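Local coordinates for odorant Binding Protein from Varroa destructor, form P2<1> (Varroa destructor, PDB 7NZA) that probably binds and carries small odorant or other semiochemical molecules in a wide open internal cavity, within a largely helical, disulfide-bonded fold, at residues E102-K107 / A131-N136; W18-Q23 / S98-A103; Y135-S138 / G142-V145. All coordinates share one frame; numbering follows the deposited sequence. Where two conformers were deposited one is given.

Contact 1: residues E102-K107 / A131-N136. With NA (sodium ion), chain E.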
# COMPACT_ATOMS: atom_id res chain seq x y z
N GLU A 102 20.63 -18.40 4.72
CA GLU A 102 21.99 -18.11 5.21
C GLU A 102 22.42 -16.70 4.78
O GLU A 102 22.97 -15.97 5.61
CB GLU A 102 22.95 -19.12 4.63
CG GLU A 102 24.35 -19.00 5.25
CD GLU A 102 25.38 -20.00 4.73
OE1 GLU A 102 24.93 -21.09 4.31
OE2 GLU A 102 26.60 -19.66 4.66
N ALA A 103 22.16 -16.36 3.52
CA ALA A 103 22.52 -15.02 3.02
C ALA A 103 21.74 -13.94 3.75
O ALA A 103 22.32 -12.92 4.13
CB ALA A 103 22.27 -15.02 1.52
N VAL A 104 20.45 -14.13 3.94
CA VAL A 104 19.62 -13.14 4.67
C VAL A 104 20.10 -12.97 6.11
O VAL A 104 20.17 -11.84 6.63
CB VAL A 104 18.13 -13.47 4.53
CG1 VAL A 104 17.34 -12.57 5.47
CG2 VAL A 104 17.66 -13.36 3.07
N LEU A 105 20.40 -14.08 6.78
CA LEU A 105 20.84 -14.00 8.19
C LEU A 105 22.23 -13.34 8.30
O LEU A 105 22.48 -12.67 9.31
CB LEU A 105 20.84 -15.43 8.75
CG LEU A 105 19.45 -16.00 9.07
CD1 LEU A 105 19.64 -17.44 9.54
CD2 LEU A 105 18.69 -15.19 10.07
N LEU A 106 23.07 -13.47 7.31
CA LEU A 106 24.36 -12.76 7.32
C LEU A 106 24.12 -11.27 7.15
O LEU A 106 24.70 -10.45 7.86
CB LEU A 106 25.28 -13.29 6.21
CG LEU A 106 26.68 -12.70 6.23
CD1 LEU A 106 27.40 -12.99 7.56
CD2 LEU A 106 27.47 -13.28 5.07
N LYS A 107 23.18 -10.89 6.26
CA LYS A 107 22.83 -9.46 6.13
C LYS A 107 22.15 -8.99 7.38
O LYS A 107 22.29 -7.80 7.72
CB LYS A 107 22.06 -9.20 4.83
CG LYS A 107 22.90 -9.32 3.58
CD LYS A 107 24.03 -8.33 3.58
CE LYS A 107 24.70 -8.27 2.21
NZ LYS A 107 25.71 -7.20 2.23
N ALA A 131 15.49 -0.37 6.75
CA ALA A 131 15.81 0.04 5.39
C ALA A 131 16.89 -0.86 4.80
O ALA A 131 16.84 -1.25 3.64
CB ALA A 131 16.24 1.50 5.36
N CYS A 132 17.90 -1.14 5.58
CA CYS A 132 19.03 -2.03 5.20
C CYS A 132 18.53 -3.42 4.83
O CYS A 132 18.94 -3.99 3.82
CB CYS A 132 20.06 -2.09 6.32
SG CYS A 132 21.56 -3.05 6.04
N MET A 133 17.63 -3.94 5.63
CA MET A 133 17.11 -5.32 5.36
C MET A 133 16.16 -5.27 4.16
O MET A 133 16.15 -6.21 3.36
CB MET A 133 16.42 -5.87 6.59
CG MET A 133 17.45 -6.20 7.65
SD MET A 133 18.66 -7.46 7.16
CE MET A 133 17.74 -8.98 7.40
N ASP A 134 15.37 -4.22 4.00
CA ASP A 134 14.46 -4.14 2.81
C ASP A 134 15.30 -4.24 1.56
O ASP A 134 14.99 -5.04 0.66
CB ASP A 134 13.64 -2.87 2.89
CG ASP A 134 12.50 -2.79 1.90
OD1 ASP A 134 11.38 -3.01 2.28
OD2 ASP A 134 12.83 -2.62 0.75
N TYR A 135 16.37 -3.46 1.50
CA TYR A 135 17.25 -3.45 0.34
C TYR A 135 17.97 -4.77 0.14
O TYR A 135 17.93 -5.36 -0.91
CB TYR A 135 18.26 -2.30 0.49
CG TYR A 135 19.22 -2.27 -0.63
CD1 TYR A 135 18.83 -2.04 -1.93
CD2 TYR A 135 20.53 -2.60 -0.40
CE1 TYR A 135 19.74 -2.07 -2.98
CE2 TYR A 135 21.48 -2.50 -1.42
CZ TYR A 135 21.06 -2.29 -2.71
OH TYR A 135 22.01 -2.26 -3.72
N ASN A 136 18.60 -5.27 1.20
CA ASN A 136 19.39 -6.51 1.06
C ASN A 136 18.54 -7.74 0.85
O ASN A 136 18.92 -8.57 0.01
CB ASN A 136 20.30 -6.72 2.26
CG ASN A 136 21.53 -5.86 2.18
OD1 ASN A 136 22.41 -6.17 1.37
ND2 ASN A 136 21.57 -4.77 2.91
NA NA E . 22.19 -13.82 11.85
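K107 lays its aliphatic chain across N136 at about a right angle. Its CB lies 4.0 Å from CB of N136, the two atoms already in touch where the chains start. CG stays beside that same N136 CB, and a bend at chi2 (-60°) then carries the chain along the amide. CD comes to 3.5 Å from N136 OD1 and CE to 3.2 Å from the same oxygen, whose partial negative charge probably suits the CE methylene, polarised by the neighbouring ammonium group. NZ ends 3.6 Å from N136 OD1. The amide's rotation is held by its other end: ND2 donates to C132 O (2.9 Å, N-H...O 148°), reaching that carbonyl from the face opposite to N136 N. With an alanine here, the chain beyond CB would be gone and N136 OD1 would probably be left without its methylene and ammonium neighbours. On the other flank M133 folds back so that SD rests 3.7 Å from K107 O, while CE meets V104 CG1 at 4.1 Å. L105, turned from this interface, gives its backbone O to the sodium ion. The two segments run roughly antiparallel (154° between their axes) and lie on helices 98-118 and 122-141, consecutive in the chain and stapled by the C111-C132 disulfide, with I91 of helix 84-93 packed against both V104 and M133.

Contact 2: residues W18-Q23 / S98-A103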
# COMPACT_ATOMS: atom_id res chain seq x y z
N TRP A 18 7.89 -11.84 -5.75
CA TRP A 18 8.64 -12.31 -4.59
C TRP A 18 9.91 -13.06 -4.97
O TRP A 18 10.62 -13.44 -4.06
CB TRP A 18 7.69 -13.13 -3.72
CG TRP A 18 6.66 -12.24 -3.07
CD1 TRP A 18 5.41 -11.98 -3.54
CD2 TRP A 18 6.87 -11.42 -1.91
NE1 TRP A 18 4.82 -11.04 -2.73
CE2 TRP A 18 5.68 -10.67 -1.75
CE3 TRP A 18 7.91 -11.24 -1.01
CZ2 TRP A 18 5.53 -9.78 -0.67
CZ3 TRP A 18 7.74 -10.37 0.02
CH2 TRP A 18 6.57 -9.64 0.18
N GLY A 19 10.14 -13.30 -6.26
CA GLY A 19 11.40 -13.93 -6.66
C GLY A 19 11.57 -15.31 -6.04
O GLY A 19 10.70 -16.17 -6.07
N LYS A 20 12.68 -15.49 -5.37
CA LYS A 20 13.14 -16.72 -4.67
C LYS A 20 12.53 -16.82 -3.28
O LYS A 20 12.93 -17.73 -2.51
CB LYS A 20 14.68 -16.80 -4.60
CG LYS A 20 15.36 -16.77 -5.96
CD LYS A 20 16.88 -16.95 -5.95
CE LYS A 20 17.55 -16.22 -4.80
NZ LYS A 20 19.03 -16.28 -4.88
N CYS A 21 11.69 -15.86 -2.86
CA CYS A 21 11.32 -15.70 -1.44
C CYS A 21 9.81 -15.51 -1.27
O CYS A 21 9.40 -14.64 -0.55
CB CYS A 21 12.11 -14.52 -0.89
SG CYS A 21 13.88 -14.85 -0.90
N GLU A 22 9.02 -16.38 -1.89
CA GLU A 22 7.56 -16.37 -1.74
C GLU A 22 7.18 -16.51 -0.27
O GLU A 22 6.13 -15.97 0.12
CB GLU A 22 6.96 -17.50 -2.58
CG GLU A 22 6.96 -17.24 -4.07
CD GLU A 22 5.94 -16.23 -4.60
OE1 GLU A 22 4.96 -15.89 -3.90
OE2 GLU A 22 6.12 -15.82 -5.76
N GLN A 23 8.01 -17.13 0.55
CA GLN A 23 7.70 -17.31 1.99
C GLN A 23 7.58 -15.97 2.70
O GLN A 23 7.08 -15.93 3.81
CB GLN A 23 8.80 -18.13 2.68
CG GLN A 23 8.88 -19.57 2.17
CD GLN A 23 9.73 -19.71 0.94
OE1 GLN A 23 10.26 -18.79 0.32
NE2 GLN A 23 9.92 -20.99 0.58
N SER A 98 17.38 -22.85 2.15
CA SER A 98 18.56 -22.78 3.05
C SER A 98 19.58 -21.75 2.56
O SER A 98 20.13 -21.03 3.44
CB SER A 98 19.19 -24.16 3.26
OG SER A 98 18.24 -25.03 3.85
N GLU A 99 19.88 -21.70 1.26
CA GLU A 99 20.99 -20.84 0.75
C GLU A 99 20.53 -19.37 0.96
O GLU A 99 21.34 -18.53 1.39
CB GLU A 99 21.30 -21.06 -0.74
N VAL A 100 19.28 -19.07 0.63
CA VAL A 100 18.71 -17.72 0.84
C VAL A 100 18.70 -17.41 2.31
O VAL A 100 19.09 -16.29 2.67
CB VAL A 100 17.30 -17.65 0.26
CG1 VAL A 100 16.57 -16.43 0.79
CG2 VAL A 100 17.39 -17.68 -1.26
N GLU A 101 18.24 -18.30 3.17
CA GLU A 101 18.20 -18.04 4.60
C GLU A 101 19.60 -17.61 5.05
O GLU A 101 19.74 -16.69 5.86
CB GLU A 101 17.63 -19.23 5.37
CG GLU A 101 17.66 -18.96 6.85
CD GLU A 101 17.23 -20.10 7.76
OE1 GLU A 101 16.03 -20.35 7.85
OE2 GLU A 101 18.12 -20.74 8.39
N GLU A 102 20.63 -18.40 4.72
CA GLU A 102 21.99 -18.11 5.21
C GLU A 102 22.42 -16.70 4.78
O GLU A 102 22.97 -15.97 5.61
CB GLU A 102 22.95 -19.12 4.63
CG GLU A 102 24.35 -19.00 5.25
CD GLU A 102 25.38 -20.00 4.73
OE1 GLU A 102 24.93 -21.09 4.31
OE2 GLU A 102 26.60 -19.66 4.66
N ALA A 103 22.16 -16.36 3.52
CA ALA A 103 22.52 -15.02 3.02
C ALA A 103 21.74 -13.94 3.75
O ALA A 103 22.32 -12.92 4.13
CB ALA A 103 22.27 -15.02 1.52
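The type II' beta turn W18-C21, in the loop between strand 16-17 and helix 28-44, presses K20 and C21 against V100 in the first turn of helix 98-118. The turn is closed by C21 N donating to W18 O (2.9 Å), and G19 occupies its second position with a positive phi of 61°. Two neighbouring residues share one valine, each taking a different methyl. C21 SG approaches V100 CG1 to 3.5 Å, a snug sulfur-to-methyl contact. K20 reaches V100 CG2 with CE, at 3.8 Å, its chain running out nearly extended from CB before it bends at chi3, and crossing the valine at a slant. The fork of V100 makes this division possible: CG1 stands anti to the backbone N (chi1 165°), which puts it on the sulfur, while CG2 swings to the side of that N and meets the lysine methylene. C21 is tied through its SG to C141, and K20 shares a backbone hydrogen bond with C141 as well, so the turn is fastened to the far end of helix 122-141. Q23, further on, touches L96 just ahead of the valine's helix. Sulfur, methylene and methyl groups meet here mainly by van der Waals contact, which implies that shape rather than bond direction fits the turn to helix 98-118, while the disulfide and the K20-C141 backbone bond tie it to helix 122-141.

Contact 3: residues Y135-S138 / G142-V145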
# COMPACT_ATOMS: atom_id res chain seq x y z
N TYR A 135 16.37 -3.46 1.50
CA TYR A 135 17.25 -3.45 0.34
C TYR A 135 17.97 -4.77 0.14
O TYR A 135 17.93 -5.36 -0.91
CB TYR A 135 18.26 -2.30 0.49
CG TYR A 135 19.22 -2.27 -0.63
CD1 TYR A 135 18.83 -2.04 -1.93
CD2 TYR A 135 20.53 -2.60 -0.40
CE1 TYR A 135 19.74 -2.07 -2.98
CE2 TYR A 135 21.48 -2.50 -1.42
CZ TYR A 135 21.06 -2.29 -2.71
OH TYR A 135 22.01 -2.26 -3.72
N ASN A 136 18.60 -5.27 1.20
CA ASN A 136 19.39 -6.51 1.06
C ASN A 136 18.54 -7.74 0.85
O ASN A 136 18.92 -8.57 0.01
CB ASN A 136 20.30 -6.72 2.26
CG ASN A 136 21.53 -5.86 2.18
OD1 ASN A 136 22.41 -6.17 1.37
ND2 ASN A 136 21.57 -4.77 2.91
N ILE A 137 17.43 -7.89 1.50
CA ILE A 137 16.52 -9.02 1.25
C ILE A 137 16.07 -8.96 -0.18
O ILE A 137 15.98 -9.95 -0.91
CB ILE A 137 15.38 -9.08 2.24
CG1 ILE A 137 15.85 -9.39 3.65
CG2 ILE A 137 14.38 -10.15 1.76
CD1 ILE A 137 14.76 -9.30 4.66
N SER A 138 15.71 -7.75 -0.68
CA SER A 138 15.23 -7.58 -2.07
C SER A 138 16.29 -8.06 -3.06
O SER A 138 15.98 -8.74 -4.07
CB SER A 138 14.79 -6.17 -2.39
OG SER A 138 13.70 -5.80 -1.62
N GLY A 142 15.74 -11.37 -5.28
CA GLY A 142 15.23 -10.87 -6.58
C GLY A 142 13.82 -10.35 -6.52
O GLY A 142 13.02 -10.60 -7.45
N ILE A 143 13.46 -9.69 -5.44
CA ILE A 143 12.11 -9.12 -5.28
C ILE A 143 12.00 -7.83 -6.06
O ILE A 143 12.93 -7.01 -6.05
CB ILE A 143 11.79 -8.86 -3.81
CG1 ILE A 143 11.66 -10.19 -3.09
CG2 ILE A 143 10.58 -7.97 -3.64
CD1 ILE A 143 11.69 -10.08 -1.57
N LYS A 144 10.88 -7.65 -6.78
CA LYS A 144 10.56 -6.38 -7.45
C LYS A 144 9.28 -5.82 -6.84
O LYS A 144 8.34 -6.55 -6.65
CB LYS A 144 10.40 -6.56 -8.95
CG LYS A 144 11.68 -6.93 -9.69
CD LYS A 144 11.46 -7.12 -11.18
CE LYS A 144 10.66 -8.37 -11.48
NZ LYS A 144 10.45 -8.66 -12.93
N VAL A 145 9.30 -4.54 -6.55
CA VAL A 145 8.12 -3.88 -5.94
C VAL A 145 7.73 -2.73 -6.86
O VAL A 145 8.55 -1.92 -7.17
CB VAL A 145 8.44 -3.35 -4.53
CG1 VAL A 145 7.26 -2.65 -3.87
CG2 VAL A 145 8.97 -4.46 -3.64
O HOH W 1 15.57 -7.21 -7.07
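I143 sets its side chain against the last turns of helix 122-141, its CB 4.1 Å from CA of S138. Its CG1 branch lies beside its own backbone N (chi1 -68°), and the extended chain beyond brings CD1 to 4.3 Å from CG2 of I137, a contact at the near branch of a residue whose far end leads away, towards V104 of helix 98-118. Beside this apolar contact the backbone does the binding: I143 N donates to S138 O at 3.0 Å, in the carbonyl plane and on a lone pair, with an N-H...O angle of 147°. This six-to-one bond, together with the positive phi (69°) of G142, the first residue to leave the helix, is consistent with a Schellman-type C-cap ending helix 122-141; I143 CB lies against the backbone of S138, while its apolar partner is I137. A water bridges the two carbonyls, donating to I143 O at 2.8 Å and, weakly, to S138 O at 3.4 Å. The hydroxyl of S138 turns back into its own helix, where OG is hydrogen-bonded to D134 O; a molecule of 2-[N-cyclohexylamino]ethane sulfonic acid, probably from the crystallisation liquor, comes within about 3 Å of this side chain and may mark a pocket. Once past the cap, the chain enters strand 144-145, which pairs antiparallel with strand 16-17, and I143 also packs on W18 and I16. The CB of K144 is directed away from the helix, and its NZ is hydrogen-bonded to L47 O of the second subunit.

In the fold
The three contacts lie on one side of the chain's centre, their own centres only about 9 to 11 Å apart. Contact 2 opens first, near the N-terminus, and closes on helix 98-118, where contact 1 takes over at E102 and A103; contact 1 ends on helix 122-141, where contact 3 starts at Y135 and N136 and runs into the C-terminal strand. Contacts 1 and 3 meet through V104 CG1 and I137 CG1 (4.0 Å), and contacts 2 and 3 through W18 O and I143 CG1 (3.5 Å). The loop after strand 16-17 and the segment leading into strand 144-145 thus lie against one helical pair, the C21-C141 disulfide fastening the loop to helix 122-141. Contacts 1 and 3 also touch the second subunit.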